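Local coordinates for protein porin (Pseudomonas aeruginosa, PDB 3T24) that forms a beta-barrel channel of the OprD porin family in the bacterial outer membrane and probably lets small solutes such as carboxylates pass, at residues A[122-127]-A[218-223]; A[176-181]-A[304-309]; A[241-246]-A[257-262]; A[252-257]-A[281-286]. All coordinates share one frame; numbering follows the deposited sequence.

Contact 1 of 4, residues A[122-127]-A[218-223]; sequences LPVIMP and YKQHYL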
loop_
_atom_site.group_PDB
_atom_site.type_symbol
_atom_site.label_atom_id
_atom_site.label_comp_id
_atom_site.label_asym_id
_atom_site.label_seq_id
_atom_site.Cartn_x
_atom_site.Cartn_y
_atom_site.Cartn_z
ATOM N N LEU A 122 -0.211 6.710 -4.986
ATOM C CA LEU A 122 0.880 7.627 -5.248
ATOM C C LEU A 122 2.046 7.413 -4.268
ATOM O O LEU A 122 1.852 6.915 -3.164
ATOM C CB LEU A 122 0.366 9.058 -5.137
ATOM C CG LEU A 122 -0.694 9.466 -6.160
ATOM C CD1 LEU A 122 -1.384 10.727 -5.666
ATOM C CD2 LEU A 122 -0.123 9.646 -7.604
ATOM N N PRO A 123 3.268 7.803 -4.672
ATOM C CA PRO A 123 4.388 7.611 -3.747
ATOM C C PRO A 123 4.167 8.281 -2.413
ATOM O O PRO A 123 4.696 7.804 -1.413
ATOM C CB PRO A 123 5.565 8.254 -4.490
ATOM C CG PRO A 123 5.225 8.002 -5.952
ATOM C CD PRO A 123 3.724 8.207 -6.021
ATOM N N VAL A 124 3.378 9.348 -2.376
ATOM C CA VAL A 124 3.119 10.010 -1.106
ATOM C C VAL A 124 1.834 9.595 -0.406
ATOM O O VAL A 124 1.509 10.147 0.644
ATOM C CB VAL A 124 3.132 11.529 -1.264
ATOM C CG1 VAL A 124 4.546 11.984 -1.553
ATOM C CG2 VAL A 124 2.179 11.944 -2.371
ATOM N N ILE A 125 1.114 8.629 -0.977
ATOM C CA ILE A 125 -0.084 8.074 -0.330
ATOM C C ILE A 125 -0.476 6.727 -0.959
ATOM O O ILE A 125 -1.013 6.661 -2.082
ATOM C CB ILE A 125 -1.280 9.079 -0.322
ATOM C CG1 ILE A 125 -2.556 8.425 0.210
ATOM C CG2 ILE A 125 -1.574 9.598 -1.716
ATOM C CD1 ILE A 125 -2.333 7.589 1.504
ATOM N N MET A 126 -0.175 5.651 -0.240
ATOM C CA MET A 126 -0.574 4.308 -0.655
ATOM C C MET A 126 -1.545 3.742 0.360
ATOM O O MET A 126 -1.148 3.257 1.410
ATOM C CB MET A 126 0.626 3.366 -0.826
ATOM C CG MET A 126 1.580 3.797 -1.904
ATOM S SD MET A 126 0.995 3.397 -3.567
ATOM C CE MET A 126 0.895 1.615 -3.428
ATOM N N PRO A 127 -2.835 3.819 0.037
ATOM C CA PRO A 127 -3.922 3.410 0.931
ATOM C C PRO A 127 -3.788 1.932 1.255
ATOM O O PRO A 127 -3.438 1.144 0.381
ATOM C CB PRO A 127 -5.168 3.669 0.086
ATOM C CG PRO A 127 -4.742 4.726 -0.905
ATOM C CD PRO A 127 -3.334 4.366 -1.240
ATOM N N TYR A 218 3.583 17.221 8.433
ATOM C CA TYR A 218 4.789 17.122 7.617
ATOM C C TYR A 218 4.580 17.527 6.170
ATOM O O TYR A 218 3.446 17.539 5.647
ATOM C CB TYR A 218 5.340 15.684 7.654
ATOM C CG TYR A 218 4.492 14.646 6.918
ATOM C CD1 TYR A 218 4.676 14.404 5.560
ATOM C CD2 TYR A 218 3.507 13.917 7.584
ATOM C CE1 TYR A 218 3.929 13.477 4.895
ATOM C CE2 TYR A 218 2.756 12.957 6.924
ATOM C CZ TYR A 218 2.966 12.754 5.576
ATOM O OH TYR A 218 2.227 11.811 4.912
ATOM N N LYS A 219 5.697 17.848 5.530
ATOM C CA LYS A 219 5.773 18.031 4.090
ATOM C C LYS A 219 6.735 16.982 3.587
ATOM O O LYS A 219 7.724 16.659 4.248
ATOM C CB LYS A 219 6.369 19.390 3.735
ATOM C CG LYS A 219 5.800 20.560 4.473
ATOM C CD LYS A 219 6.311 21.859 3.871
ATOM C CE LYS A 219 6.410 22.934 4.927
ATOM N NZ LYS A 219 7.478 22.598 5.916
ATOM N N GLN A 220 6.490 16.479 2.391
ATOM C CA GLN A 220 7.343 15.440 1.860
ATOM C C GLN A 220 7.501 15.634 0.359
ATOM O O GLN A 220 6.524 15.913 -0.345
ATOM C CB GLN A 220 6.729 14.083 2.158
ATOM C CG GLN A 220 7.543 12.879 1.697
ATOM C CD GLN A 220 6.878 11.580 2.120
ATOM O OE1 GLN A 220 6.079 11.011 1.377
ATOM N NE2 GLN A 220 7.175 11.129 3.336
ATOM N N HIS A 221 8.743 15.512 -0.104
ATOM C CA HIS A 221 9.068 15.496 -1.525
ATOM C C HIS A 221 9.577 14.099 -1.832
ATOM O O HIS A 221 10.482 13.597 -1.154
ATOM C CB HIS A 221 10.150 16.539 -1.859
ATOM C CG HIS A 221 9.730 17.946 -1.561
ATOM N ND1 HIS A 221 9.418 18.853 -2.549
ATOM C CD2 HIS A 221 9.531 18.586 -0.385
ATOM C CE1 HIS A 221 9.058 20.001 -1.996
ATOM N NE2 HIS A 221 9.124 19.864 -0.685
ATOM N N TYR A 222 8.972 13.459 -2.823
ATOM C CA TYR A 222 9.358 12.112 -3.190
ATOM C C TYR A 222 9.894 12.117 -4.607
ATOM O O TYR A 222 9.203 12.548 -5.528
ATOM C CB TYR A 222 8.156 11.167 -3.107
ATOM C CG TYR A 222 8.519 9.814 -2.580
ATOM C CD1 TYR A 222 8.094 9.398 -1.309
ATOM C CD2 TYR A 222 9.299 8.949 -3.332
ATOM C CE1 TYR A 222 8.438 8.156 -0.808
ATOM C CE2 TYR A 222 9.662 7.706 -2.834
ATOM C CZ TYR A 222 9.232 7.314 -1.569
ATOM O OH TYR A 222 9.587 6.077 -1.079
ATOM N N LEU A 223 11.115 11.642 -4.798
ATOM C CA LEU A 223 11.641 11.510 -6.152
ATOM C C LEU A 223 11.754 10.046 -6.524
ATOM O O LEU A 223 12.116 9.216 -5.702
ATOM C CB LEU A 223 12.996 12.191 -6.301
ATOM C CG LEU A 223 13.062 13.715 -6.422
ATOM C CD1 LEU A 223 12.632 14.368 -5.130
ATOM C CD2 LEU A 223 14.479 14.145 -6.772
HETATM O O HOH W 1 3.216 11.481 2.412
#

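Contact 2 of 4, residues A[176-181]-A[304-309]; sequences GGKRQI and FANKDE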
loop_
_atom_site.group_PDB
_atom_site.type_symbol
_atom_site.label_atom_id
_atom_site.label_comp_id
_atom_site.label_asym_id
_atom_site.label_seq_id
_atom_site.Cartn_x
_atom_site.Cartn_y
_atom_site.Cartn_z
ATOM N N GLY A 176 4.978 5.690 16.819
ATOM C CA GLY A 176 5.305 4.515 17.612
ATOM C C GLY A 176 6.617 3.851 17.229
ATOM O O GLY A 176 7.419 4.451 16.520
ATOM N N GLY A 177 6.823 2.620 17.707
ATOM C CA GLY A 177 8.078 1.907 17.532
ATOM C C GLY A 177 9.269 2.801 17.868
ATOM O O GLY A 177 9.242 3.556 18.823
ATOM N N LYS A 178 10.312 2.750 17.058
ATOM C CA LYS A 178 11.433 3.654 17.264
ATOM C C LYS A 178 11.516 4.690 16.135
ATOM O O LYS A 178 12.607 5.131 15.778
ATOM C CB LYS A 178 12.728 2.844 17.379
ATOM C CG LYS A 178 12.733 1.881 18.554
ATOM C CD LYS A 178 12.636 2.648 19.869
ATOM C CE LYS A 178 12.752 1.698 21.044
ATOM N NZ LYS A 178 12.761 2.425 22.316
ATOM N N ARG A 179 10.361 5.040 15.564
ATOM C CA ARG A 179 10.272 6.061 14.514
ATOM C C ARG A 179 10.647 7.393 15.113
ATOM O O ARG A 179 11.172 8.285 14.439
ATOM C CB ARG A 179 8.846 6.147 13.923
ATOM C CG ARG A 179 8.412 4.919 13.141
ATOM C CD ARG A 179 6.981 5.035 12.585
ATOM N NE ARG A 179 6.625 3.856 11.778
ATOM C CZ ARG A 179 5.975 2.819 12.283
ATOM N NH1 ARG A 179 5.616 2.841 13.553
ATOM N NH2 ARG A 179 5.673 1.779 11.538
ATOM N N GLN A 180 10.337 7.531 16.392
ATOM C CA GLN A 180 10.772 8.692 17.110
ATOM C C GLN A 180 10.071 9.969 16.563
ATOM O O GLN A 180 10.552 11.111 16.668
ATOM C CB GLN A 180 12.270 8.668 16.982
ATOM C CG GLN A 180 12.887 9.900 16.616
ATOM C CD GLN A 180 13.120 10.715 17.807
ATOM O OE1 GLN A 180 12.577 10.443 18.878
ATOM N NE2 GLN A 180 13.909 11.743 17.642
ATOM N N ILE A 181 8.897 9.747 15.979
ATOM C CA ILE A 181 8.037 10.839 15.555
ATOM C C ILE A 181 7.220 11.380 16.725
ATOM O O ILE A 181 6.522 10.655 17.423
ATOM C CB ILE A 181 7.105 10.412 14.437
ATOM C CG1 ILE A 181 7.921 10.193 13.161
ATOM C CG2 ILE A 181 6.023 11.447 14.251
ATOM C CD1 ILE A 181 7.209 9.406 12.131
ATOM N N PHE A 304 10.625 -1.328 8.552
ATOM C CA PHE A 304 12.050 -1.034 8.642
ATOM C C PHE A 304 12.325 0.436 8.457
ATOM O O PHE A 304 13.314 0.830 7.845
ATOM C CB PHE A 304 12.830 -1.901 7.653
ATOM C CG PHE A 304 12.713 -3.348 7.966
ATOM C CD1 PHE A 304 13.653 -3.966 8.753
ATOM C CD2 PHE A 304 11.604 -4.070 7.548
ATOM C CE1 PHE A 304 13.528 -5.311 9.080
ATOM C CE2 PHE A 304 11.465 -5.387 7.881
ATOM C CZ PHE A 304 12.424 -6.017 8.653
ATOM N N ALA A 305 11.434 1.237 9.033
ATOM C CA ALA A 305 11.454 2.672 8.861
ATOM C C ALA A 305 11.690 3.424 10.173
ATOM O O ALA A 305 11.234 4.555 10.315
ATOM C CB ALA A 305 10.136 3.120 8.229
ATOM N N ASN A 306 12.368 2.790 11.132
ATOM C CA ASN A 306 12.741 3.444 12.392
ATOM C C ASN A 306 13.906 4.431 12.216
ATOM O O ASN A 306 14.633 4.374 11.229
ATOM C CB ASN A 306 13.075 2.401 13.473
ATOM C CG ASN A 306 11.882 1.501 13.818
ATOM O OD1 ASN A 306 10.939 1.938 14.478
ATOM N ND2 ASN A 306 11.931 0.245 13.380
ATOM N N LYS A 307 14.070 5.340 13.169
ATOM C CA LYS A 307 15.159 6.320 13.122
ATOM C C LYS A 307 16.510 5.654 12.826
ATOM O O LYS A 307 16.881 4.685 13.484
ATOM C CB LYS A 307 15.217 7.089 14.436
ATOM C CG LYS A 307 16.358 8.123 14.546
ATOM C CD LYS A 307 16.288 8.798 15.916
ATOM C CE LYS A 307 17.228 9.996 16.070
ATOM N NZ LYS A 307 18.591 9.598 15.687
ATOM N N ASP A 308 17.198 6.145 11.796
ATOM C CA ASP A 308 18.529 5.663 11.407
ATOM C C ASP A 308 18.572 4.243 10.852
ATOM O O ASP A 308 19.638 3.750 10.469
ATOM C CB ASP A 308 19.533 5.774 12.572
ATOM C CG ASP A 308 19.689 7.188 13.085
ATOM O OD1 ASP A 308 19.631 8.150 12.290
ATOM O OD2 ASP A 308 19.879 7.337 14.305
ATOM N N GLU A 309 17.432 3.577 10.801
ATOM C CA GLU A 309 17.426 2.189 10.358
ATOM C C GLU A 309 17.965 2.009 8.933
ATOM O O GLU A 309 17.599 2.746 8.020
ATOM C CB GLU A 309 16.028 1.584 10.510
ATOM C CG GLU A 309 15.954 0.085 10.207
ATOM C CD GLU A 309 14.722 -0.564 10.810
ATOM O OE1 GLU A 309 13.824 0.176 11.272
ATOM O OE2 GLU A 309 14.658 -1.815 10.820
#

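Contact 3 of 4, residues A[241-246]-A[257-262]; sequences IRWARS and KALNAM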
loop_
_atom_site.group_PDB
_atom_site.type_symbol
_atom_site.label_atom_id
_atom_site.label_comp_id
_atom_site.label_asym_id
_atom_site.label_seq_id
_atom_site.Cartn_x
_atom_site.Cartn_y
_atom_site.Cartn_z
ATOM N N ILE A 241 14.526 3.179 -8.124
ATOM C CA ILE A 241 15.281 4.022 -7.191
ATOM C C ILE A 241 14.399 5.156 -6.668
ATOM O O ILE A 241 13.672 5.788 -7.431
ATOM C CB ILE A 241 16.627 4.555 -7.786
ATOM C CG1 ILE A 241 17.643 3.423 -7.961
ATOM C CG2 ILE A 241 17.274 5.569 -6.851
ATOM C CD1 ILE A 241 17.250 2.375 -8.938
ATOM N N ARG A 242 14.478 5.393 -5.361
ATOM C CA ARG A 242 13.557 6.272 -4.654
ATOM C C ARG A 242 14.271 7.114 -3.614
ATOM O O ARG A 242 15.229 6.662 -2.983
ATOM C CB ARG A 242 12.520 5.434 -3.916
ATOM C CG ARG A 242 11.788 4.427 -4.784
ATOM C CD ARG A 242 10.759 3.703 -3.949
ATOM N NE ARG A 242 10.081 2.653 -4.693
ATOM C CZ ARG A 242 9.171 1.848 -4.161
ATOM N NH1 ARG A 242 8.825 1.973 -2.879
ATOM N NH2 ARG A 242 8.600 0.923 -4.912
ATOM N N TRP A 243 13.779 8.327 -3.405
ATOM C CA TRP A 243 14.356 9.199 -2.393
ATOM C C TRP A 243 13.331 10.214 -1.943
ATOM O O TRP A 243 12.720 10.886 -2.757
ATOM C CB TRP A 243 15.592 9.911 -2.947
ATOM C CG TRP A 243 16.308 10.683 -1.908
ATOM C CD1 TRP A 243 17.240 10.208 -1.024
ATOM C CD2 TRP A 243 16.154 12.074 -1.620
ATOM N NE1 TRP A 243 17.683 11.223 -0.214
ATOM C CE2 TRP A 243 17.033 12.379 -0.557
ATOM C CE3 TRP A 243 15.367 13.093 -2.161
ATOM C CZ2 TRP A 243 17.139 13.658 -0.023
ATOM C CZ3 TRP A 243 15.472 14.358 -1.635
ATOM C CH2 TRP A 243 16.350 14.633 -0.572
ATOM N N ALA A 244 13.129 10.314 -0.636
ATOM C CA ALA A 244 12.094 11.191 -0.108
ATOM C C ALA A 244 12.648 12.021 1.031
ATOM O O ALA A 244 13.332 11.505 1.913
ATOM C CB ALA A 244 10.907 10.377 0.382
ATOM N N ARG A 245 12.336 13.309 0.999
ATOM C CA ARG A 245 12.681 14.219 2.069
ATOM C C ARG A 245 11.371 14.605 2.751
ATOM O O ARG A 245 10.430 15.083 2.096
ATOM C CB ARG A 245 13.405 15.448 1.491
ATOM C CG ARG A 245 13.691 16.582 2.470
ATOM C CD ARG A 245 14.367 16.020 3.693
ATOM N NE ARG A 245 14.934 17.030 4.584
ATOM C CZ ARG A 245 15.035 16.864 5.898
ATOM N NH1 ARG A 245 14.591 15.742 6.452
ATOM N NH2 ARG A 245 15.565 17.814 6.659
ATOM N N SER A 246 11.295 14.355 4.056
ATOM C CA SER A 246 10.122 14.732 4.828
ATOM C C SER A 246 10.567 15.727 5.877
ATOM O O SER A 246 11.650 15.605 6.432
ATOM C CB SER A 246 9.457 13.531 5.504
ATOM O OG SER A 246 9.301 12.441 4.619
ATOM N N LYS A 257 15.102 11.627 5.772
ATOM C CA LYS A 257 15.410 11.318 4.391
ATOM C C LYS A 257 15.354 9.805 4.245
ATOM O O LYS A 257 15.838 9.068 5.106
ATOM C CB LYS A 257 16.780 11.869 3.996
ATOM C CG LYS A 257 17.023 13.275 4.502
ATOM C CD LYS A 257 18.319 13.867 3.953
ATOM C CE LYS A 257 18.539 15.294 4.445
ATOM N NZ LYS A 257 18.684 15.367 5.932
ATOM N N ALA A 258 14.746 9.339 3.170
ATOM C CA ALA A 258 14.570 7.917 2.978
ATOM C C ALA A 258 15.093 7.526 1.616
ATOM O O ALA A 258 14.428 7.751 0.609
ATOM C CB ALA A 258 13.101 7.549 3.095
ATOM N N LEU A 259 16.284 6.944 1.582
ATOM C CA LEU A 259 16.800 6.398 0.340
ATOM C C LEU A 259 16.432 4.927 0.314
ATOM O O LEU A 259 16.709 4.188 1.259
ATOM C CB LEU A 259 18.309 6.585 0.239
ATOM C CG LEU A 259 19.021 6.031 -1.004
ATOM C CD1 LEU A 259 18.431 6.560 -2.322
ATOM C CD2 LEU A 259 20.552 6.271 -0.942
ATOM N N ASN A 260 15.778 4.512 -0.758
ATOM C CA ASN A 260 15.381 3.122 -0.886
ATOM C C ASN A 260 15.270 2.722 -2.348
ATOM O O ASN A 260 14.681 3.428 -3.155
ATOM C CB ASN A 260 14.100 2.804 -0.079
ATOM C CG ASN A 260 12.884 3.577 -0.553
ATOM O OD1 ASN A 260 11.904 2.985 -0.988
ATOM N ND2 ASN A 260 12.926 4.902 -0.439
ATOM N N ALA A 261 15.875 1.590 -2.673
ATOM C CA ALA A 261 15.975 1.136 -4.040
ATOM C C ALA A 261 15.865 -0.386 -4.106
ATOM O O ALA A 261 16.322 -1.099 -3.214
ATOM C CB ALA A 261 17.282 1.600 -4.643
ATOM N N MET A 262 15.253 -0.874 -5.174
ATOM C CA MET A 262 15.113 -2.303 -5.385
ATOM C C MET A 262 15.543 -2.633 -6.794
ATOM O O MET A 262 15.249 -1.896 -7.744
ATOM C CB MET A 262 13.668 -2.762 -5.182
ATOM C CG MET A 262 13.503 -4.279 -5.265
ATOM S SD MET A 262 13.146 -5.062 -3.678
ATOM C CE MET A 262 11.506 -4.402 -3.351
#

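Contact 4 of 4, residues A[252-257]-A[281-286]; sequences SNVDNK and GDTGFA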
loop_
_atom_site.group_PDB
_atom_site.type_symbol
_atom_site.label_atom_id
_atom_site.label_comp_id
_atom_site.label_asym_id
_atom_site.label_seq_id
_atom_site.Cartn_x
_atom_site.Cartn_y
_atom_site.Cartn_z
ATOM N N SER A 252 5.015 18.976 14.610
ATOM C CA SER A 252 5.718 17.709 14.845
ATOM C C SER A 252 7.224 17.927 14.842
ATOM O O SER A 252 7.676 19.048 14.744
ATOM C CB SER A 252 5.382 16.684 13.769
ATOM O OG SER A 252 5.990 17.044 12.546
ATOM N N ASN A 253 7.995 16.842 14.918
ATOM C CA ASN A 253 9.455 16.933 14.848
ATOM C C ASN A 253 9.955 16.174 13.629
ATOM O O ASN A 253 11.146 15.873 13.519
ATOM C CB ASN A 253 10.118 16.349 16.104
ATOM C CG ASN A 253 9.940 14.831 16.200
ATOM O OD1 ASN A 253 9.002 14.260 15.606
ATOM N ND2 ASN A 253 10.822 14.170 16.956
ATOM N N VAL A 254 9.034 15.843 12.732
ATOM C CA VAL A 254 9.383 15.076 11.548
ATOM C C VAL A 254 10.613 15.649 10.840
ATOM O O VAL A 254 10.687 16.841 10.552
ATOM C CB VAL A 254 8.189 14.967 10.553
ATOM C CG1 VAL A 254 8.680 14.525 9.166
ATOM C CG2 VAL A 254 7.115 14.008 11.103
ATOM N N ASP A 255 11.570 14.782 10.550
ATOM C CA ASP A 255 12.801 15.185 9.875
ATOM C C ASP A 255 13.486 13.931 9.334
ATOM O O ASP A 255 14.176 13.212 10.071
ATOM C CB ASP A 255 13.719 15.921 10.843
ATOM C CG ASP A 255 15.137 16.029 10.323
ATOM O OD1 ASP A 255 15.294 16.395 9.136
ATOM O OD2 ASP A 255 16.087 15.715 11.086
ATOM N N ASN A 256 13.270 13.647 8.055
ATOM C CA ASN A 256 13.660 12.352 7.529
ATOM C C ASN A 256 14.069 12.391 6.079
ATOM O O ASN A 256 13.459 13.083 5.254
ATOM C CB ASN A 256 12.505 11.346 7.724
ATOM C CG ASN A 256 12.760 9.997 7.039
ATOM O OD1 ASN A 256 12.242 9.718 5.948
ATOM N ND2 ASN A 256 13.519 9.144 7.699
ATOM N N LYS A 257 15.102 11.627 5.772
ATOM C CA LYS A 257 15.410 11.318 4.391
ATOM C C LYS A 257 15.354 9.805 4.245
ATOM O O LYS A 257 15.838 9.068 5.106
ATOM C CB LYS A 257 16.780 11.869 3.996
ATOM C CG LYS A 257 17.023 13.275 4.502
ATOM C CD LYS A 257 18.319 13.867 3.953
ATOM C CE LYS A 257 18.539 15.294 4.445
ATOM N NZ LYS A 257 18.684 15.367 5.932
ATOM N N GLY A 281 18.214 11.329 9.573
ATOM C CA GLY A 281 17.567 12.502 10.128
ATOM C C GLY A 281 17.064 12.139 11.500
ATOM O O GLY A 281 17.280 11.025 11.954
ATOM N N ASP A 282 16.345 13.046 12.144
ATOM C CA ASP A 282 15.938 12.845 13.528
ATOM C C ASP A 282 14.750 11.887 13.742
ATOM O O ASP A 282 14.491 11.494 14.881
ATOM C CB ASP A 282 15.656 14.204 14.184
ATOM C CG ASP A 282 15.457 14.105 15.688
ATOM O OD1 ASP A 282 14.557 14.809 16.212
ATOM O OD2 ASP A 282 16.209 13.345 16.346
ATOM N N THR A 283 14.048 11.501 12.672
ATOM C CA THR A 283 12.925 10.550 12.792
ATOM C C THR A 283 12.941 9.558 11.641
ATOM O O THR A 283 13.654 9.758 10.666
ATOM C CB THR A 283 11.559 11.255 12.701
ATOM O OG1 THR A 283 11.311 11.605 11.331
ATOM C CG2 THR A 283 11.530 12.510 13.568
ATOM N N GLY A 284 12.150 8.496 11.750
ATOM C CA GLY A 284 11.909 7.617 10.615
ATOM C C GLY A 284 10.980 8.216 9.531
ATOM O O GLY A 284 10.612 9.402 9.563
ATOM N N PHE A 285 10.618 7.393 8.552
ATOM C CA PHE A 285 9.751 7.809 7.434
ATOM C C PHE A 285 8.365 8.337 7.841
ATOM O O PHE A 285 7.734 7.815 8.765
ATOM C CB PHE A 285 9.584 6.638 6.483
ATOM C CG PHE A 285 8.930 6.995 5.181
ATOM C CD1 PHE A 285 9.531 7.891 4.314
ATOM C CD2 PHE A 285 7.719 6.413 4.814
ATOM C CE1 PHE A 285 8.926 8.223 3.099
ATOM C CE2 PHE A 285 7.125 6.722 3.611
ATOM C CZ PHE A 285 7.723 7.622 2.743
ATOM N N ALA A 286 7.903 9.378 7.156
ATOM C CA ALA A 286 6.588 9.979 7.439
ATOM C C ALA A 286 5.492 9.505 6.477
ATOM O O ALA A 286 5.639 9.626 5.248
ATOM C CB ALA A 286 6.675 11.500 7.405
HETATM O O HOH W 2 13.222 16.753 14.760
#

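Contact 1 of 4, residues A[122-127]-A[218-223]
Pro123 and Val124 press against Tyr222 from the loop that runs between strands 111-115 and 136-138. Pro123 sets its CB over one face of the Tyr222 ring, 4.1 Å from the centroid and 22° off the ring normal, a CH-pi contact that leans toward the CG end. Val124 follows with CG1, which reaches 4.0 Å from Tyr222 CB as the two side chains overlap in passing. The same methyl lies 3.4 Å from Gln220 OE1. It takes this place because CG1 stands anti to the carbonyl carbon (chi1 -69°). A type I turn from Leu122 to Ile125 presents the two residues side by side.

One water adds a polar link. It donates to Val124 O at 2.8 Å and to Gln220 OE1, and it also hydrogen-bonds Tyr218 OH. Its two protons probably cannot serve every acceptor nearby at once. Gln220 turns its NE2 to Ser246 OG and Ala286 O, which fixes which way its amide faces.

Loop and strand thus meet directly through a CH-pi and a methyl contact, while the polar atoms Val124 O, Tyr218 OH and Gln220 OE1 are linked through water, which implies an apolar seat with a water-mediated polar margin.

Contact 2 of 4, residues A[176-181]-A[304-309]
Two donors of Asn306, the residue that also reaches Lys178 across the contact, converge on Glu309 OE1: Asn306 N at 3.0 Å on the anti side of the carboxylate oxygen, and Asn306 ND2 at 2.8 Å on its syn side. These bonds sit within a type II beta turn from Asn306 to Glu309, which faces a type II' turn from Gly176 to Arg179. The contact therefore joins two turns in separate loops of the porin barrel.

With ND2 committed to Glu309, the other end of the amide is aimed at the opposite turn. Asn306 OD1 takes the N-H of Lys178 at 2.8 Å; the donor approaches from above the carbonyl plane, 37° out of it, and the bond is bent to 140° at the hydrogen. The return bond is straighter, Lys307 N giving to Lys178 O at 3.0 Å. Lys178 is thus gripped through both its backbone N and O, while its side chain leads away to Leu342 O.

Lys307 leaves its backbone with CG anti to N (chi1 178°) and runs extended alongside Gln180 in a common direction, until a bend at its end brings NZ to Asp308 OD2 and to Asp341, each in a salt bridge. Arg179 directs its guanidinium to Asp303, and Gln180 NE2 bonds to Asp282 O, so their polar ends tie this patch to neighbouring loop residues. Alongside, the aliphatic parts meet where Gln180 CG lies 3.6 Å from Lys307 CD.

Contact 3 of 4, residues A[241-246]-A[257-262]
Arg242 and Asn260 pair on one face of an antiparallel hairpin, together with Ala244 and Ala258; loop residues cover this face, so it is probably the barrel's inner side. Packing here is close. Arg242 CD comes within 3.3 Å of Asn260 OD1, the guanidinium and amide planes standing at 90°. Asn260 places its CG between its backbone N and carbonyl carbon (chi1 63°), which swings the amide toward Arg242. Neither polar end is spent on the other: OD1 accepts from Val296 N, while Arg242 pairs with Asp240 and lies against Tyr294 in a cation-pi contact. The backbones are joined at two hydrogen-bonded pairs: Ala258 N to Ala244 O (2.9 Å) and Ala244 N to Ala258 O, then Asn260 N to Arg242 O (3.1 Å) with a weak return bond.

The Trp243 face is more open, with Leu259 on the surface, though Leu259 CD1 still approaches Arg242 O to 3.3 Å. Leu259 CB lies 4.0 Å from Trp243 CD1, at the edge of the ring, and Ile241 CG1 touches Ala261 CB. Toward the turn, Lys257 NZ sits 3.9 Å above the centre of the Arg245 guanidinium, like charges that Asp255, salt-bridged to Arg245 NH1, may ease.

The chemistry divides accordingly: one face is buried under Tyr222, Phe285 and Val296, its polar ends satisfied locally; on the other, Ile241, Trp243 and Leu259 may meet lipid, whereas the Arg245-Lys257 end is charged.

Contact 4 of 4, residues A[252-257]-A[281-286]
Asp255 and Thr283 hold each other by backbone and side-chain hydrogen bonds. Thr283 N gives to Asp255 O at 3.1 Å, and Asp255 N gives almost straight, at 176°, to Thr283 OG1 over a long 3.3 Å. That hydroxyl spends its own proton on Gly284 O, along a lone pair in the carbonyl plane. Asp255 OD2 accepts Asp282 N at 2.9 Å, met from well above the carboxylate plane, while OD1 serves Arg245 in a salt bridge. Beside it, Asn256 ND2 gives to Thr283 O at 3.0 Å; CG lies anti to the backbone N (chi1 173°), which brings the amide alongside Gly284 with OD1 toward Phe285.

One water bridges the segments, donating to Asn253 O and to Asp282 OD1. Asn253 itself turns its amide to Val182 N and Gln180 O.

The apolar contact is Val254 CG1 against Ala286 CB at 4.0 Å. Two oxygens meet carbon: the Thr283 CG2 methyl lies 3.4 Å from the carbonyl Asn253 O, and Asn256 OD1 comes to the edge of the Phe285 ring, near its plane, its amide 71° from the ring.

Gly281, close to Asp255 O, starts the loop where strand 270-280 ends; Phe285 then rests on Tyr222 and Ala244, probably on the inner wall. The loop is probably folded into the barrel, consistent with the inward loops that narrow the channel in OprD-family porins.

In the fold
From the N terminus, the loop holding 122-127 is the first to be closed, when contact 1 docks it on strand 218-230. Before that closure the chain passes 176-181, whose partner 304-309 comes much later, so contacts 1 and 2 cross; contact 2 joins two loops. Contact 3 follows contact 1 in series and pairs strands 235-248 and 255-267 in a short hairpin. Contact 4 opens within that hairpin, joining the start of strand 255-267 and the residues before it to the loop after strand 270-280; it crosses contact 3 and shares Lys257 with it. Contacts 3 and 4 both nest inside the loop of contact 2, and contact 4 touches each of the others.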